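Local coordinates for aldose-aldose oxidoreductase (Caulobacter crescentus, PDB 5A04), which probably oxidises one aldose sugar while reducing another, using a bound NADP(H) cofactor as the hydride carrier, at residues A[216-228]-A[236-248]. Numbering follows the deposited sequence.
Sequences PRFGEVEDIINFQ and TANCVSAYSVNCN
Cys239 lays its CB over one face of the Phe227 ring, 3.4 Å from the ring centroid and 16° off the normal, while its SG stands obliquely to the same ring in a sulfur-aromatic contact; Ser241 CB and, in plane, Ile225 O meet the edge. With CG between its backbone N and carbonyl carbon (chi1 50°), Phe227 leans over its cross-strand neighbour. A second ring, that of Phe218 in the loop before strand 224-230, holds Arg217 CB over one face and Asp223 CB over the other; Tyr243 O lies at its edge, and Tyr243 CB packs 3.7 Å from Phe218 CE1. Phe227 and Cys239 illustrate how an antiparallel beta hairpin, here strands 224-230 and 236-242 in the mixed sheet of the C-terminal alpha/beta domain, is knit by side chains as well as backbone: they form a hydrogen-bonded pair, with Cys239 N 2.8 Å from Phe227 O. On the adjoining non-hydrogen-bonded pair, Gln228 NE2 reaches an in-plane lone pair of Asn238 OD1 at 3.1 Å. NE2 also hydrogen-bonds Asn226 O of the second subunit, and Asn206 is a further partner of the Gln228 side chain. Where strand 236-242 ends and strand 224-230 is about to begin, Asp223 has CG swung opposite its own backbone N (chi1 170°): OD1 accepts Tyr243 N at 2.9 Å, and the syn lone pair of OD2 takes Ser244 OG at 2.8 Å. Arg155 of the second subunit bridges to OD2 and also bonds Ser244 OG. Putting an alanine here is likely to leave that arginine without its charged mate, and Tyr243 N with only its weak bond to Asp223 O. The Tyr243 side chain comes within about 6 Å of the bound glucose and touches Asp185 and Arg172, which line the sugar pocket.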
loop_
_atom_site.group_PDB
_atom_site.type_symbol
_atom_site.label_atom_id
_atom_site.label_comp_id
_atom_site.label_asym_id
_atom_site.label_seq_id
_atom_site.Cartn_x
_atom_site.Cartn_y
_atom_site.Cartn_z
ATOM N N PRO A 216 -0.917 16.302 -21.116
ATOM C CA PRO A 216 -2.052 16.412 -22.037
ATOM C C PRO A 216 -3.192 15.440 -21.718
ATOM O O PRO A 216 -4.308 15.632 -22.187
ATOM C CB PRO A 216 -1.436 16.098 -23.410
ATOM C CG PRO A 216 -0.059 15.620 -23.150
ATOM C CD PRO A 216 0.362 16.119 -21.820
ATOM N N ARG A 217 -2.912 14.405 -20.933
ATOM C CA ARG A 217 -3.951 13.442 -20.570
ATOM C C ARG A 217 -4.890 13.974 -19.485
ATOM O O ARG A 217 -6.021 13.506 -19.353
ATOM C CB ARG A 217 -3.321 12.143 -20.067
ATOM C CG ARG A 217 -2.591 11.341 -21.117
ATOM C CD ARG A 217 -1.881 10.148 -20.464
ATOM N NE ARG A 217 -0.755 10.572 -19.636
ATOM C CZ ARG A 217 -0.056 9.771 -18.830
ATOM N NH1 ARG A 217 -0.354 8.479 -18.728
ATOM N NH2 ARG A 217 0.957 10.267 -18.119
ATOM N N PHE A 218 -4.406 14.923 -18.689
ATOM C CA PHE A 218 -5.052 15.189 -17.405
ATOM C C PHE A 218 -5.526 16.638 -17.241
ATOM O O PHE A 218 -5.375 17.229 -16.178
ATOM C CB PHE A 218 -4.096 14.814 -16.264
ATOM C CG PHE A 218 -3.643 13.367 -16.290
ATOM C CD1 PHE A 218 -4.565 12.334 -16.346
ATOM C CD2 PHE A 218 -2.290 13.050 -16.261
ATOM C CE1 PHE A 218 -4.147 10.998 -16.372
ATOM C CE2 PHE A 218 -1.861 11.730 -16.295
ATOM C CZ PHE A 218 -2.786 10.699 -16.345
ATOM N N GLY A 219 -6.110 17.196 -18.296
ATOM C CA GLY A 219 -6.683 18.525 -18.216
ATOM C C GLY A 219 -8.009 18.521 -17.473
ATOM O O GLY A 219 -8.423 19.547 -16.923
ATOM N N GLU A 220 -8.689 17.375 -17.450
ATOM C CA GLU A 220 -10.055 17.347 -16.921
ATOM C C GLU A 220 -10.275 16.417 -15.730
ATOM O O GLU A 220 -11.096 16.711 -14.866
ATOM C CB GLU A 220 -11.045 16.965 -18.026
ATOM C CG GLU A 220 -11.004 17.910 -19.206
ATOM C CD GLU A 220 -12.235 17.820 -20.075
ATOM O OE1 GLU A 220 -13.137 17.007 -19.771
ATOM O OE2 GLU A 220 -12.293 18.573 -21.063
ATOM N N VAL A 221 -9.561 15.295 -15.689
ATOM C CA VAL A 221 -9.792 14.319 -14.628
ATOM C C VAL A 221 -8.493 13.987 -13.898
ATOM O O VAL A 221 -7.413 14.369 -14.358
ATOM C CB VAL A 221 -10.432 13.022 -15.179
ATOM C CG1 VAL A 221 -11.748 13.348 -15.903
ATOM C CG2 VAL A 221 -9.472 12.275 -16.111
ATOM N N GLU A 222 -8.590 13.273 -12.775
ATOM C CA GLU A 222 -7.415 13.063 -11.928
ATOM C C GLU A 222 -6.591 11.858 -12.361
ATOM O O GLU A 222 -7.111 10.884 -12.916
ATOM C CB GLU A 222 -7.819 12.922 -10.447
ATOM C CG GLU A 222 -8.359 11.558 -10.000
ATOM C CD GLU A 222 -9.788 11.262 -10.447
ATOM O OE1 GLU A 222 -10.484 12.165 -10.979
ATOM O OE2 GLU A 222 -10.229 10.101 -10.253
ATOM N N ASP A 223 -5.294 11.946 -12.083
ATOM C CA ASP A 223 -4.360 10.862 -12.349
ATOM C C ASP A 223 -4.279 9.966 -11.118
ATOM O O ASP A 223 -4.869 8.887 -11.103
ATOM C CB ASP A 223 -2.988 11.433 -12.723
ATOM C CG ASP A 223 -1.901 10.369 -12.781
ATOM O OD1 ASP A 223 -2.226 9.166 -12.812
ATOM O OD2 ASP A 223 -0.719 10.757 -12.815
ATOM N N ILE A 224 -3.551 10.407 -10.098
ATOM C CA ILE A 224 -3.441 9.639 -8.857
ATOM C C ILE A 224 -4.401 10.163 -7.796
ATOM O O ILE A 224 -4.463 11.365 -7.543
ATOM C CB ILE A 224 -2.003 9.666 -8.286
ATOM C CG1 ILE A 224 -1.049 8.904 -9.212
ATOM C CG2 ILE A 224 -1.970 9.035 -6.895
ATOM C CD1 ILE A 224 0.434 9.031 -8.810
ATOM N N ILE A 225 -5.166 9.266 -7.190
ATOM C CA ILE A 225 -5.864 9.629 -5.958
ATOM C C ILE A 225 -5.846 8.412 -5.032
ATOM O O ILE A 225 -6.533 7.409 -5.240
ATOM C CB ILE A 225 -7.308 10.179 -6.221
ATOM C CG1 ILE A 225 -7.960 10.607 -4.901
ATOM C CG2 ILE A 225 -8.193 9.179 -7.009
ATOM C CD1 ILE A 225 -9.250 11.427 -5.105
ATOM N N ASN A 226 -4.984 8.498 -4.024
ATOM C CA ASN A 226 -4.796 7.409 -3.077
ATOM C C ASN A 226 -5.658 7.673 -1.871
ATOM O O ASN A 226 -5.857 8.833 -1.493
ATOM C CB ASN A 226 -3.323 7.289 -2.676
ATOM C CG ASN A 226 -2.426 7.038 -3.871
ATOM O OD1 ASN A 226 -2.871 6.498 -4.898
ATOM N ND2 ASN A 226 -1.155 7.421 -3.750
ATOM N N PHE A 227 -6.184 6.623 -1.263
ATOM C CA PHE A 227 -7.109 6.842 -0.164
ATOM C C PHE A 227 -6.940 5.823 0.942
ATOM O O PHE A 227 -6.388 4.729 0.745
ATOM C CB PHE A 227 -8.569 6.873 -0.666
ATOM C CG PHE A 227 -8.964 5.706 -1.544
ATOM C CD1 PHE A 227 -8.648 5.691 -2.904
ATOM C CD2 PHE A 227 -9.703 4.651 -1.015
ATOM C CE1 PHE A 227 -9.039 4.602 -3.721
ATOM C CE2 PHE A 227 -10.103 3.580 -1.826
ATOM C CZ PHE A 227 -9.767 3.557 -3.172
ATOM N N GLN A 228 -7.362 6.232 2.136
ATOM C CA GLN A 228 -7.339 5.378 3.312
ATOM C C GLN A 228 -8.767 5.165 3.762
ATOM O O GLN A 228 -9.558 6.106 3.726
ATOM C CB GLN A 228 -6.556 6.022 4.453
ATOM C CG GLN A 228 -5.145 6.422 4.091
ATOM C CD GLN A 228 -4.386 6.890 5.304
ATOM O OE1 GLN A 228 -4.683 7.956 5.861
ATOM N NE2 GLN A 228 -3.403 6.089 5.742
ATOM N N THR A 236 -8.327 -1.533 8.562
ATOM C CA THR A 236 -7.881 -0.368 7.803
ATOM C C THR A 236 -7.555 -0.761 6.367
ATOM O O THR A 236 -7.222 -1.916 6.095
ATOM C CB THR A 236 -6.624 0.277 8.437
ATOM O OG1 THR A 236 -5.534 -0.657 8.373
ATOM C CG2 THR A 236 -6.885 0.633 9.900
ATOM N N ALA A 237 -7.639 0.190 5.442
ATOM C CA ALA A 237 -7.154 -0.063 4.087
ATOM C C ALA A 237 -6.374 1.134 3.561
ATOM O O ALA A 237 -6.749 2.290 3.785
ATOM C CB ALA A 237 -8.310 -0.410 3.133
ATOM N N ASN A 238 -5.259 0.836 2.899
ATOM C CA ASN A 238 -4.473 1.808 2.133
ATOM C C ASN A 238 -4.633 1.459 0.670
ATOM O O ASN A 238 -4.265 0.344 0.276
ATOM C CB ASN A 238 -2.977 1.732 2.460
ATOM C CG ASN A 238 -2.536 2.691 3.539
ATOM O OD1 ASN A 238 -3.332 3.437 4.117
ATOM N ND2 ASN A 238 -1.236 2.658 3.832
ATOM N N CYS A 239 -5.129 2.403 -0.125
ATOM C CA CYS A 239 -5.492 2.136 -1.513
ATOM C C CYS A 239 -4.826 3.090 -2.490
ATOM O O CYS A 239 -4.809 4.310 -2.275
ATOM C CB CYS A 239 -7.013 2.231 -1.670
ATOM S SG CYS A 239 -7.968 1.154 -0.551
ATOM N N VAL A 240 -4.306 2.541 -3.585
ATOM C CA VAL A 240 -3.813 3.360 -4.689
ATOM C C VAL A 240 -4.770 3.305 -5.880
ATOM O O VAL A 240 -5.263 2.233 -6.228
ATOM C CB VAL A 240 -2.403 2.905 -5.139
ATOM C CG1 VAL A 240 -2.066 3.438 -6.537
ATOM C CG2 VAL A 240 -1.349 3.344 -4.110
ATOM N N SER A 241 -5.021 4.468 -6.485
ATOM C CA SER A 241 -5.726 4.593 -7.766
ATOM C C SER A 241 -4.875 5.467 -8.675
ATOM O O SER A 241 -4.541 6.593 -8.291
ATOM C CB SER A 241 -7.111 5.231 -7.566
ATOM O OG SER A 241 -7.766 5.405 -8.810
ATOM N N ALA A 242 -4.510 4.979 -9.867
ATOM C CA ALA A 242 -3.569 5.736 -10.690
ATOM C C ALA A 242 -3.778 5.534 -12.193
ATOM O O ALA A 242 -4.197 4.469 -12.640
ATOM C CB ALA A 242 -2.125 5.358 -10.312
ATOM N N TYR A 243 -3.459 6.572 -12.955
ATOM C CA TYR A 243 -3.476 6.513 -14.409
ATOM C C TYR A 243 -2.058 6.670 -14.982
ATOM O O TYR A 243 -1.891 6.813 -16.195
ATOM C CB TYR A 243 -4.388 7.607 -14.976
ATOM C CG TYR A 243 -5.811 7.193 -15.338
ATOM C CD1 TYR A 243 -6.164 5.863 -15.519
ATOM C CD2 TYR A 243 -6.795 8.161 -15.530
ATOM C CE1 TYR A 243 -7.462 5.508 -15.883
ATOM C CE2 TYR A 243 -8.086 7.819 -15.895
ATOM C CZ TYR A 243 -8.422 6.498 -16.069
ATOM O OH TYR A 243 -9.711 6.186 -16.439
ATOM N N SER A 244 -1.047 6.689 -14.119
ATOM C CA SER A 244 0.333 6.903 -14.575
ATOM C C SER A 244 1.304 5.808 -14.118
ATOM O O SER A 244 2.505 5.909 -14.362
ATOM C CB SER A 244 0.848 8.281 -14.121
ATOM O OG SER A 244 0.818 8.428 -12.704
ATOM N N VAL A 245 0.797 4.771 -13.461
ATOM C CA VAL A 245 1.609 3.582 -13.160
ATOM C C VAL A 245 0.783 2.329 -13.381
ATOM O O VAL A 245 -0.442 2.385 -13.398
ATOM C CB VAL A 245 2.148 3.559 -11.707
ATOM C CG1 VAL A 245 3.048 4.746 -11.430
ATOM C CG2 VAL A 245 1.005 3.498 -10.698
ATOM N N ASN A 246 1.453 1.191 -13.533
ATOM C CA ASN A 246 0.748 -0.084 -13.622
ATOM C C ASN A 246 0.818 -0.872 -12.317
ATOM O O ASN A 246 1.899 -1.153 -11.799
ATOM C CB ASN A 246 1.316 -0.933 -14.762
ATOM C CG ASN A 246 1.104 -0.290 -16.113
ATOM O OD1 ASN A 246 -0.034 -0.128 -16.562
ATOM N ND2 ASN A 246 2.197 0.081 -16.770
ATOM N N CYS A 247 -0.346 -1.227 -11.790
ATOM C CA CYS A 247 -0.422 -2.046 -10.600
ATOM C C CYS A 247 -1.775 -2.708 -10.531
ATOM O O CYS A 247 -2.771 -2.160 -10.995
ATOM C CB CYS A 247 -0.190 -1.220 -9.334
ATOM S SG CYS A 247 -1.138 0.341 -9.262
ATOM N N ASN A 248 -1.808 -3.879 -9.927
ATOM C CA ASN A 248 -3.059 -4.599 -9.806
ATOM C C ASN A 248 -2.881 -5.666 -8.770
ATOM O O ASN A 248 -2.421 -6.764 -9.077
ATOM C CB ASN A 248 -3.483 -5.218 -11.145
ATOM C CG ASN A 248 -4.908 -5.760 -11.103
ATOM O OD1 ASN A 248 -5.261 -6.526 -10.217
ATOM N ND2 ASN A 248 -5.742 -5.318 -12.034
HETATM O O HOH W 1 1.999 7.295 -17.337
#